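Local coordinates for protein endonuclease and methylase LlaGI (Lactococcus lactis, PDB 5FFJ) that probably recognises and methylates DNA as a Type ISP restriction-modification enzyme, coupling this to a helicase-like ATPase, and is crystallised here without its nuclease, at residues F1054-V1062 with M1203-P1214; A1190-E1198 with Y1241-R1250. All blocks are in the same frame, centred on the assembly; numbering follows the deposited sequence.

Interaction 1: residues F1054-V1062 with M1203-P1214; sequences FSVKDIGIV and MHVIGGQARNLP. With nucleotides of chain C; nucleotides of chain B.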
# COMPACT_ATOMS: atom_id res chain seq x y z
N PHE A 1054 -1.30 -10.79 -44.13
CA PHE A 1054 -0.53 -9.56 -43.92
C PHE A 1054 0.96 -9.89 -43.85
O PHE A 1054 1.36 -10.90 -43.27
CB PHE A 1054 -0.96 -8.84 -42.64
CG PHE A 1054 -2.35 -8.25 -42.71
CD1 PHE A 1054 -2.54 -6.96 -43.19
CD2 PHE A 1054 -3.45 -8.98 -42.29
CE1 PHE A 1054 -3.81 -6.42 -43.25
CE2 PHE A 1054 -4.72 -8.43 -42.35
CZ PHE A 1054 -4.90 -7.15 -42.83
N SER A 1055 1.79 -9.02 -44.43
CA SER A 1055 3.24 -9.21 -44.40
C SER A 1055 3.80 -8.75 -43.06
O SER A 1055 4.78 -9.30 -42.56
CB SER A 1055 3.91 -8.46 -45.54
OG SER A 1055 3.70 -7.07 -45.43
N VAL A 1056 3.18 -7.72 -42.50
CA VAL A 1056 3.62 -7.13 -41.24
C VAL A 1056 2.45 -6.81 -40.33
O VAL A 1056 1.46 -6.21 -40.76
CB VAL A 1056 4.44 -5.85 -41.48
CG1 VAL A 1056 4.70 -5.11 -40.16
CG2 VAL A 1056 5.75 -6.19 -42.17
N LYS A 1057 2.57 -7.20 -39.06
CA LYS A 1057 1.61 -6.82 -38.04
C LYS A 1057 2.33 -6.01 -36.98
O LYS A 1057 3.53 -6.20 -36.73
CB LYS A 1057 0.94 -8.05 -37.41
CG LYS A 1057 1.89 -9.05 -36.76
CD LYS A 1057 2.10 -8.77 -35.28
CE LYS A 1057 3.04 -9.78 -34.64
NZ LYS A 1057 4.38 -9.79 -35.29
N ASP A 1058 1.60 -5.09 -36.36
CA ASP A 1058 2.14 -4.24 -35.31
C ASP A 1058 1.33 -4.46 -34.05
O ASP A 1058 0.34 -5.20 -34.06
CB ASP A 1058 2.11 -2.77 -35.75
CG ASP A 1058 2.84 -1.85 -34.79
OD1 ASP A 1058 3.84 -2.29 -34.19
OD2 ASP A 1058 2.41 -0.69 -34.64
N ILE A 1059 1.75 -3.84 -32.95
CA ILE A 1059 0.99 -3.88 -31.71
C ILE A 1059 0.90 -2.46 -31.15
O ILE A 1059 1.80 -1.64 -31.37
CB ILE A 1059 1.62 -4.86 -30.70
CG1 ILE A 1059 2.94 -4.33 -30.15
CG2 ILE A 1059 1.88 -6.20 -31.38
CD1 ILE A 1059 3.51 -5.24 -29.07
N GLY A 1060 -0.20 -2.17 -30.46
CA GLY A 1060 -0.54 -0.80 -30.10
C GLY A 1060 0.52 -0.06 -29.32
O GLY A 1060 1.31 -0.66 -28.60
N ILE A 1061 0.52 1.26 -29.46
CA ILE A 1061 1.55 2.10 -28.86
C ILE A 1061 1.44 2.08 -27.33
O ILE A 1061 0.35 1.92 -26.78
CB ILE A 1061 1.48 3.55 -29.40
CG1 ILE A 1061 2.87 4.18 -29.45
CG2 ILE A 1061 0.54 4.41 -28.56
CD1 ILE A 1061 2.91 5.48 -30.20
N VAL A 1062 2.58 2.23 -26.66
CA VAL A 1062 2.62 2.33 -25.20
C VAL A 1062 3.56 3.47 -24.81
O VAL A 1062 4.78 3.32 -24.88
CB VAL A 1062 3.08 1.02 -24.53
CG1 VAL A 1062 2.58 0.95 -23.08
CG2 VAL A 1062 2.61 -0.19 -25.32
N MET A 1203 -2.33 0.78 -27.19
CA MET A 1203 -2.33 -0.65 -26.92
C MET A 1203 -3.65 -1.07 -26.29
O MET A 1203 -4.05 -2.22 -26.39
CB MET A 1203 -1.16 -1.01 -25.99
CG MET A 1203 -0.98 -2.49 -25.74
SD MET A 1203 -0.04 -2.78 -24.24
CE MET A 1203 1.45 -3.47 -24.90
N HIS A 1204 -4.32 -0.13 -25.64
CA HIS A 1204 -5.51 -0.46 -24.87
C HIS A 1204 -6.79 -0.08 -25.60
O HIS A 1204 -7.84 0.09 -24.97
CB HIS A 1204 -5.43 0.21 -23.50
CG HIS A 1204 -4.26 -0.26 -22.68
ND1 HIS A 1204 -4.08 -1.58 -22.35
CD2 HIS A 1204 -3.21 0.41 -22.15
CE1 HIS A 1204 -2.97 -1.70 -21.64
NE2 HIS A 1204 -2.43 -0.51 -21.50
N VAL A 1205 -6.72 0.02 -26.92
CA VAL A 1205 -7.92 0.21 -27.73
C VAL A 1205 -8.81 -1.02 -27.57
O VAL A 1205 -10.04 -0.92 -27.60
CB VAL A 1205 -7.60 0.43 -29.22
CG1 VAL A 1205 -6.91 1.77 -29.42
CG2 VAL A 1205 -6.74 -0.71 -29.77
N ILE A 1206 -8.18 -2.18 -27.41
CA ILE A 1206 -8.90 -3.42 -27.14
C ILE A 1206 -8.13 -4.26 -26.12
O ILE A 1206 -7.16 -4.94 -26.46
CB ILE A 1206 -9.12 -4.26 -28.42
CG1 ILE A 1206 -9.77 -3.40 -29.51
CG2 ILE A 1206 -10.01 -5.45 -28.11
CD1 ILE A 1206 -9.89 -4.11 -30.84
N GLY A 1207 -8.56 -4.19 -24.87
CA GLY A 1207 -7.99 -5.01 -23.82
C GLY A 1207 -6.68 -4.47 -23.29
O GLY A 1207 -6.44 -3.27 -23.31
N GLY A 1208 -5.83 -5.38 -22.81
CA GLY A 1208 -4.59 -5.00 -22.15
C GLY A 1208 -3.41 -5.02 -23.11
O GLY A 1208 -2.41 -4.34 -22.89
N GLN A 1209 -3.53 -5.81 -24.17
CA GLN A 1209 -2.52 -5.87 -25.22
C GLN A 1209 -3.20 -6.00 -26.58
O GLN A 1209 -3.81 -7.02 -26.88
CB GLN A 1209 -1.54 -7.03 -24.99
CG GLN A 1209 -2.20 -8.39 -24.77
CD GLN A 1209 -2.53 -8.67 -23.32
OE1 GLN A 1209 -2.68 -7.76 -22.51
NE2 GLN A 1209 -2.62 -9.95 -22.97
N ALA A 1210 -3.11 -4.96 -27.40
CA ALA A 1210 -3.81 -4.93 -28.67
C ALA A 1210 -2.85 -4.98 -29.85
O ALA A 1210 -1.90 -4.20 -29.93
CB ALA A 1210 -4.68 -3.68 -28.78
N ARG A 1211 -3.11 -5.92 -30.75
CA ARG A 1211 -2.39 -6.02 -32.01
C ARG A 1211 -3.20 -5.30 -33.08
O ARG A 1211 -4.43 -5.25 -33.00
CB ARG A 1211 -2.16 -7.48 -32.39
CG ARG A 1211 -1.92 -8.43 -31.21
CD ARG A 1211 -0.60 -8.12 -30.51
NE ARG A 1211 -0.55 -8.66 -29.15
CZ ARG A 1211 0.48 -9.30 -28.61
NH1 ARG A 1211 1.59 -9.51 -29.30
NH2 ARG A 1211 0.39 -9.74 -27.36
N ASN A 1212 -2.52 -4.73 -34.07
CA ASN A 1212 -3.21 -4.13 -35.21
C ASN A 1212 -2.59 -4.60 -36.51
O ASN A 1212 -1.41 -4.95 -36.57
CB ASN A 1212 -3.20 -2.60 -35.13
CG ASN A 1212 -1.80 -2.02 -35.10
OD1 ASN A 1212 -1.19 -1.82 -36.15
ND2 ASN A 1212 -1.30 -1.75 -33.90
N LEU A 1213 -3.40 -4.60 -37.56
CA LEU A 1213 -3.02 -5.13 -38.85
C LEU A 1213 -3.14 -4.05 -39.92
O LEU A 1213 -4.20 -3.88 -40.51
CB LEU A 1213 -3.90 -6.34 -39.19
CG LEU A 1213 -3.76 -7.47 -38.17
CD1 LEU A 1213 -5.00 -8.33 -38.14
CD2 LEU A 1213 -2.53 -8.31 -38.49
N PRO A 1214 -2.04 -3.32 -40.17
CA PRO A 1214 -2.10 -2.15 -41.06
C PRO A 1214 -2.39 -2.50 -42.51
O PRO A 1214 -2.02 -3.58 -42.98
CB PRO A 1214 -0.71 -1.54 -40.92
CG PRO A 1214 0.17 -2.67 -40.55
CD PRO A 1214 -0.67 -3.57 -39.69
P DG C 15 -6.75 4.52 -17.90
OP1 DG C 15 -6.87 5.97 -17.63
OP2 DG C 15 -7.60 3.91 -18.94
O5' DG C 15 -5.23 4.14 -18.24
C5' DG C 15 -4.20 5.13 -18.17
C4' DG C 15 -3.01 4.62 -17.37
O4' DG C 15 -3.25 3.23 -17.00
C3' DG C 15 -1.68 4.64 -18.13
O3' DG C 15 -0.60 5.00 -17.24
C2' DG C 15 -1.58 3.21 -18.64
C1' DG C 15 -2.21 2.42 -17.51
N9 DG C 15 -2.77 1.12 -17.90
C8 DG C 15 -3.79 0.89 -18.80
N7 DG C 15 -4.09 -0.38 -18.94
C5 DG C 15 -3.21 -1.03 -18.08
C6 DG C 15 -3.05 -2.41 -17.81
O6 DG C 15 -3.68 -3.37 -18.29
N1 DG C 15 -2.04 -2.64 -16.88
C2 DG C 15 -1.28 -1.66 -16.28
N2 DG C 15 -0.36 -2.07 -15.40
N3 DG C 15 -1.42 -0.36 -16.53
C4 DG C 15 -2.40 -0.12 -17.44
P DC B 9 0.73 -13.50 -19.46
OP1 DC B 9 1.93 -14.33 -19.72
OP2 DC B 9 -0.58 -13.94 -19.98
O5' DC B 9 0.58 -13.26 -17.88
C5' DC B 9 1.73 -12.93 -17.09
C4' DC B 9 1.49 -11.69 -16.23
O4' DC B 9 1.44 -10.51 -17.08
C3' DC B 9 0.18 -11.69 -15.44
O3' DC B 9 0.42 -11.33 -14.08
C2' DC B 9 -0.68 -10.65 -16.17
C1' DC B 9 0.38 -9.68 -16.65
N1 DC B 9 -0.05 -8.77 -17.78
C2 DC B 9 0.24 -7.40 -17.73
O2 DC B 9 0.83 -6.95 -16.75
N3 DC B 9 -0.16 -6.60 -18.75
C4 DC B 9 -0.80 -7.13 -19.80
N4 DC B 9 -1.16 -6.30 -20.79
C5 DC B 9 -1.10 -8.52 -19.88
C6 DC B 9 -0.71 -9.30 -18.86
P DT B 8 3.13 -12.62 -25.31
OP1 DT B 8 3.42 -14.06 -25.45
OP2 DT B 8 2.14 -11.99 -26.21
O5' DT B 8 2.67 -12.32 -23.81
C5' DT B 8 3.60 -12.46 -22.73
C4' DT B 8 3.02 -11.92 -21.43
O4' DT B 8 3.47 -10.54 -21.23
C3' DT B 8 1.50 -11.86 -21.37
O3' DT B 8 1.03 -12.03 -20.04
C2' DT B 8 1.25 -10.45 -21.90
C1' DT B 8 2.33 -9.69 -21.16
N1 DT B 8 2.69 -8.33 -21.74
C2 DT B 8 3.27 -7.39 -20.92
O2 DT B 8 3.52 -7.59 -19.75
N3 DT B 8 3.56 -6.20 -21.53
C4 DT B 8 3.33 -5.86 -22.84
O4 DT B 8 3.63 -4.76 -23.28
C5 DT B 8 2.71 -6.88 -23.65
C7 DT B 8 2.39 -6.63 -25.10
C6 DT B 8 2.42 -8.06 -23.07
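Asp1058 and Asn1212 form an antiparallel hydrogen-bonded pair, with N-H to O bonds in both directions, and the next pair, Ile1059 with Arg1211, is non-hydrogen-bonded. This is an edge of the four-stranded antiparallel sheet in the C-terminal specificity domain, where the protein meets DNA. Gly1060 N extends the ladder with a nearly straight bond to Ala1210 O (2.7 Å). Ile1061 O then accepts from Met1203 N.

Asp1058 and Asn1212 run side by side on one face, their carboxylate and amide planes nearly perpendicular. Asp1058 OD1 takes a bond from Lys1166 N. On the other face Ile1059 CG2 lies alongside Arg1211 CD (3.3 Å). A bend at chi2 (-67°) turns the Arg1211 chain so that NH2 reaches OP2 of DT8 of chain B (3.1 Å), which lies at the guanidinium edge, near its plane. Gln1209 OE1 accepts from N4 of DC9 of chain B (2.7 Å), a base-edge contact in keeping with sequence reading.

The His1204 ring holds Gly1207 O in its plane through ND1 (3.1 Å). N7 of DG15 of chain C lies over one ring face, while NE2 hydrogen-bonds to N7 of another guanine. With an alanine here, Gly1207 O and that guanine N7 would probably each lose a partner, and DG15 N7 would no longer have a ring beneath it. At the far end, Leu1213 CB sits 3.8 Å from the centroid of the Phe1054 ring, 11° off its normal, in a CH-pi contact.

Interaction 2: residues A1190-E1198 with Y1241-R1250; sequences ADFATLISE and YGVLHSSAYR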
# COMPACT_ATOMS: atom_id res chain seq x y z
N ALA A 1190 -11.13 -11.34 -21.56
CA ALA A 1190 -12.39 -10.92 -22.16
C ALA A 1190 -12.55 -11.55 -23.54
O ALA A 1190 -11.57 -12.04 -24.11
CB ALA A 1190 -12.46 -9.41 -22.25
N ASP A 1191 -13.77 -11.53 -24.07
CA ASP A 1191 -14.04 -12.11 -25.38
C ASP A 1191 -13.32 -11.35 -26.49
O ASP A 1191 -13.08 -10.15 -26.38
CB ASP A 1191 -15.54 -12.12 -25.65
CG ASP A 1191 -16.31 -12.93 -24.63
OD1 ASP A 1191 -15.71 -13.82 -23.99
OD2 ASP A 1191 -17.53 -12.67 -24.46
N PHE A 1192 -12.98 -12.07 -27.55
CA PHE A 1192 -12.27 -11.48 -28.68
C PHE A 1192 -13.12 -10.44 -29.40
O PHE A 1192 -14.30 -10.66 -29.67
CB PHE A 1192 -11.85 -12.58 -29.67
CG PHE A 1192 -11.13 -12.06 -30.88
CD1 PHE A 1192 -9.76 -11.87 -30.86
CD2 PHE A 1192 -11.83 -11.77 -32.04
CE1 PHE A 1192 -9.10 -11.39 -31.97
CE2 PHE A 1192 -11.17 -11.29 -33.16
CZ PHE A 1192 -9.80 -11.10 -33.13
N ALA A 1193 -12.51 -9.30 -29.70
CA ALA A 1193 -13.17 -8.22 -30.43
C ALA A 1193 -12.21 -7.59 -31.43
O ALA A 1193 -10.99 -7.77 -31.33
CB ALA A 1193 -13.70 -7.17 -29.47
N THR A 1194 -12.76 -6.87 -32.39
CA THR A 1194 -11.95 -6.15 -33.37
C THR A 1194 -12.63 -4.83 -33.75
O THR A 1194 -13.85 -4.77 -33.88
CB THR A 1194 -11.72 -6.99 -34.65
OG1 THR A 1194 -10.92 -6.24 -35.58
CG2 THR A 1194 -13.03 -7.37 -35.30
N LEU A 1195 -11.82 -3.79 -33.90
CA LEU A 1195 -12.32 -2.47 -34.28
C LEU A 1195 -11.33 -1.79 -35.21
O LEU A 1195 -10.16 -1.62 -34.87
CB LEU A 1195 -12.56 -1.61 -33.03
CG LEU A 1195 -13.19 -0.24 -33.26
CD1 LEU A 1195 -14.49 -0.35 -34.05
CD2 LEU A 1195 -13.44 0.45 -31.93
N ILE A 1196 -11.81 -1.39 -36.39
CA ILE A 1196 -10.95 -0.76 -37.37
C ILE A 1196 -10.75 0.71 -37.02
O ILE A 1196 -11.66 1.37 -36.52
CB ILE A 1196 -11.53 -0.89 -38.79
CG1 ILE A 1196 -10.50 -0.47 -39.84
CG2 ILE A 1196 -12.81 -0.08 -38.93
CD1 ILE A 1196 -10.84 -0.92 -41.24
N SER A 1197 -9.54 1.22 -37.28
CA SER A 1197 -9.20 2.60 -36.96
C SER A 1197 -8.54 3.30 -38.14
O SER A 1197 -7.80 2.69 -38.91
CB SER A 1197 -8.28 2.65 -35.74
OG SER A 1197 -7.84 3.97 -35.50
N GLU A 1198 -8.83 4.59 -38.26
CA GLU A 1198 -8.26 5.42 -39.30
C GLU A 1198 -7.01 6.13 -38.80
O GLU A 1198 -6.32 6.82 -39.55
CB GLU A 1198 -9.30 6.45 -39.77
CG GLU A 1198 -9.04 7.03 -41.14
CD GLU A 1198 -10.13 8.00 -41.56
OE1 GLU A 1198 -11.05 8.24 -40.75
OE2 GLU A 1198 -10.06 8.52 -42.69
N TYR A 1241 -11.80 -8.58 -41.99
CA TYR A 1241 -12.62 -7.82 -41.04
C TYR A 1241 -14.02 -8.41 -40.93
O TYR A 1241 -14.62 -8.40 -39.86
CB TYR A 1241 -12.71 -6.35 -41.47
CG TYR A 1241 -13.09 -5.42 -40.34
CD1 TYR A 1241 -12.37 -5.41 -39.15
CD2 TYR A 1241 -14.17 -4.55 -40.46
CE1 TYR A 1241 -12.71 -4.56 -38.12
CE2 TYR A 1241 -14.51 -3.70 -39.43
CZ TYR A 1241 -13.78 -3.71 -38.26
OH TYR A 1241 -14.13 -2.86 -37.24
N GLY A 1242 -14.53 -8.93 -42.04
CA GLY A 1242 -15.81 -9.60 -42.04
C GLY A 1242 -15.78 -10.87 -41.20
O GLY A 1242 -16.66 -11.09 -40.37
N VAL A 1243 -14.76 -11.69 -41.42
CA VAL A 1243 -14.64 -12.97 -40.73
C VAL A 1243 -14.47 -12.80 -39.22
O VAL A 1243 -15.00 -13.59 -38.44
CB VAL A 1243 -13.45 -13.79 -41.28
CG1 VAL A 1243 -13.18 -15.01 -40.40
CG2 VAL A 1243 -13.72 -14.21 -42.72
N LEU A 1244 -13.72 -11.79 -38.80
CA LEU A 1244 -13.47 -11.56 -37.38
C LEU A 1244 -14.75 -11.18 -36.63
O LEU A 1244 -14.77 -11.18 -35.40
CB LEU A 1244 -12.43 -10.46 -37.19
CG LEU A 1244 -11.00 -10.74 -37.66
CD1 LEU A 1244 -10.08 -9.61 -37.23
CD2 LEU A 1244 -10.48 -12.08 -37.15
N HIS A 1245 -15.81 -10.86 -37.37
CA HIS A 1245 -17.09 -10.51 -36.75
C HIS A 1245 -18.06 -11.70 -36.71
O HIS A 1245 -19.10 -11.63 -36.05
CB HIS A 1245 -17.74 -9.35 -37.51
CG HIS A 1245 -17.23 -8.00 -37.09
ND1 HIS A 1245 -16.19 -7.37 -37.74
CD2 HIS A 1245 -17.61 -7.17 -36.09
CE1 HIS A 1245 -15.96 -6.20 -37.16
NE2 HIS A 1245 -16.81 -6.06 -36.16
N SER A 1246 -17.72 -12.77 -37.41
CA SER A 1246 -18.55 -13.97 -37.43
C SER A 1246 -18.73 -14.54 -36.03
O SER A 1246 -17.76 -14.84 -35.34
CB SER A 1246 -17.94 -15.04 -38.34
OG SER A 1246 -18.58 -16.29 -38.17
N SER A 1247 -19.98 -14.70 -35.61
CA SER A 1247 -20.29 -15.20 -34.28
C SER A 1247 -19.82 -16.64 -34.10
O SER A 1247 -19.26 -17.00 -33.06
CB SER A 1247 -21.79 -15.12 -34.01
OG SER A 1247 -22.25 -13.78 -34.09
N ALA A 1248 -20.04 -17.47 -35.12
CA ALA A 1248 -19.65 -18.87 -35.07
C ALA A 1248 -18.13 -19.00 -34.96
O ALA A 1248 -17.62 -19.80 -34.18
CB ALA A 1248 -20.15 -19.60 -36.31
N TYR A 1249 -17.43 -18.20 -35.75
CA TYR A 1249 -15.97 -18.18 -35.72
C TYR A 1249 -15.48 -17.83 -34.31
O TYR A 1249 -14.66 -18.55 -33.74
CB TYR A 1249 -15.43 -17.17 -36.74
CG TYR A 1249 -13.93 -17.04 -36.74
CD1 TYR A 1249 -13.14 -17.92 -37.46
CD2 TYR A 1249 -13.29 -16.03 -36.02
CE1 TYR A 1249 -11.76 -17.81 -37.47
CE2 TYR A 1249 -11.92 -15.91 -36.02
CZ TYR A 1249 -11.16 -16.80 -36.75
OH TYR A 1249 -9.78 -16.68 -36.75
N ARG A 1250 -16.00 -16.74 -33.76
CA ARG A 1250 -15.60 -16.28 -32.44
C ARG A 1250 -15.90 -17.30 -31.35
O ARG A 1250 -15.09 -17.50 -30.44
CB ARG A 1250 -16.29 -14.95 -32.11
CG ARG A 1250 -15.78 -13.76 -32.91
CD ARG A 1250 -16.36 -12.45 -32.39
NE ARG A 1250 -15.84 -11.30 -33.13
CZ ARG A 1250 -16.14 -10.04 -32.85
NH1 ARG A 1250 -16.95 -9.74 -31.85
NH2 ARG A 1250 -15.62 -9.06 -33.58
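Tyr1241 OH is gripped by two groups: Ile1196 N donates to it at 2.9 Å, and His1284 ND1 of helix 1270-1285 is also hydrogen-bonded to it. The N-H of Ile1196 meets the oxygen at 145°. With CG anti to the backbone N (chi1 -160°), the Tyr1241 ring reaches across to the strand. Ile1196 CB packs on Tyr1241 CZ (3.6 Å), and Thr1194 OG1 lies at the ring edge near CE1. That hydroxyl has its hydrogen bond with Asn1182 O.

Here the edge strand 1194-1197 of the antiparallel sheet in the specificity domain packs against the junction between helix 1234-1243 and helix 1247-1252. A type I turn from Val1243 to Ser1246 joins the two helices. Ser1246 is the N-cap of the second, its OG accepting from Tyr1249 N.

Thr1194 CG2 enters this corner over one face of the His1245 imidazole, a CH-pi contact 4.1 Å from the centroid. His1245 ND1 donates almost straight to Tyr1241 O (2.8 Å), which fixes the turn of the ring. The same CG2 meets the guanidinium edge of Arg1250 at NH2 (3.5 Å). Arg1250 NE bonds to Leu1244 O in the guanidinium plane; NH2 adds a weak bond to the same oxygen. Phe1192 O lies over one guanidinium face. The Phe1192 ring stands nearly perpendicular to that plane and turns its edge to NE, while its CE2 touches Leu1244 CD2 at 4.1 Å.

How the interactions relate
Both interactions are largely buried and belong to one antiparallel sheet of the specificity domain, at its two outermost strands. Interaction 1 pairs strand 1058-1059 with 1210-1214; interaction 2 backs strand 1194-1197 with helices. Strand 1180-1184 lies between them, and its Asn1182 touches Asn1212 of the first and hydrogen-bonds to Thr1194 of the second. The two contacts meet directly where Ile1206 CD1 packs on the 1193-1195 backbone. Their chemistry differs with place. Interaction 1 is held by backbone bonds and turns polar side chains to DNA. Interaction 2 stays about 10 Å from the nucleic acid at its nearest atom and relies on side-chain packing, with a single hydrogen bond between its segments.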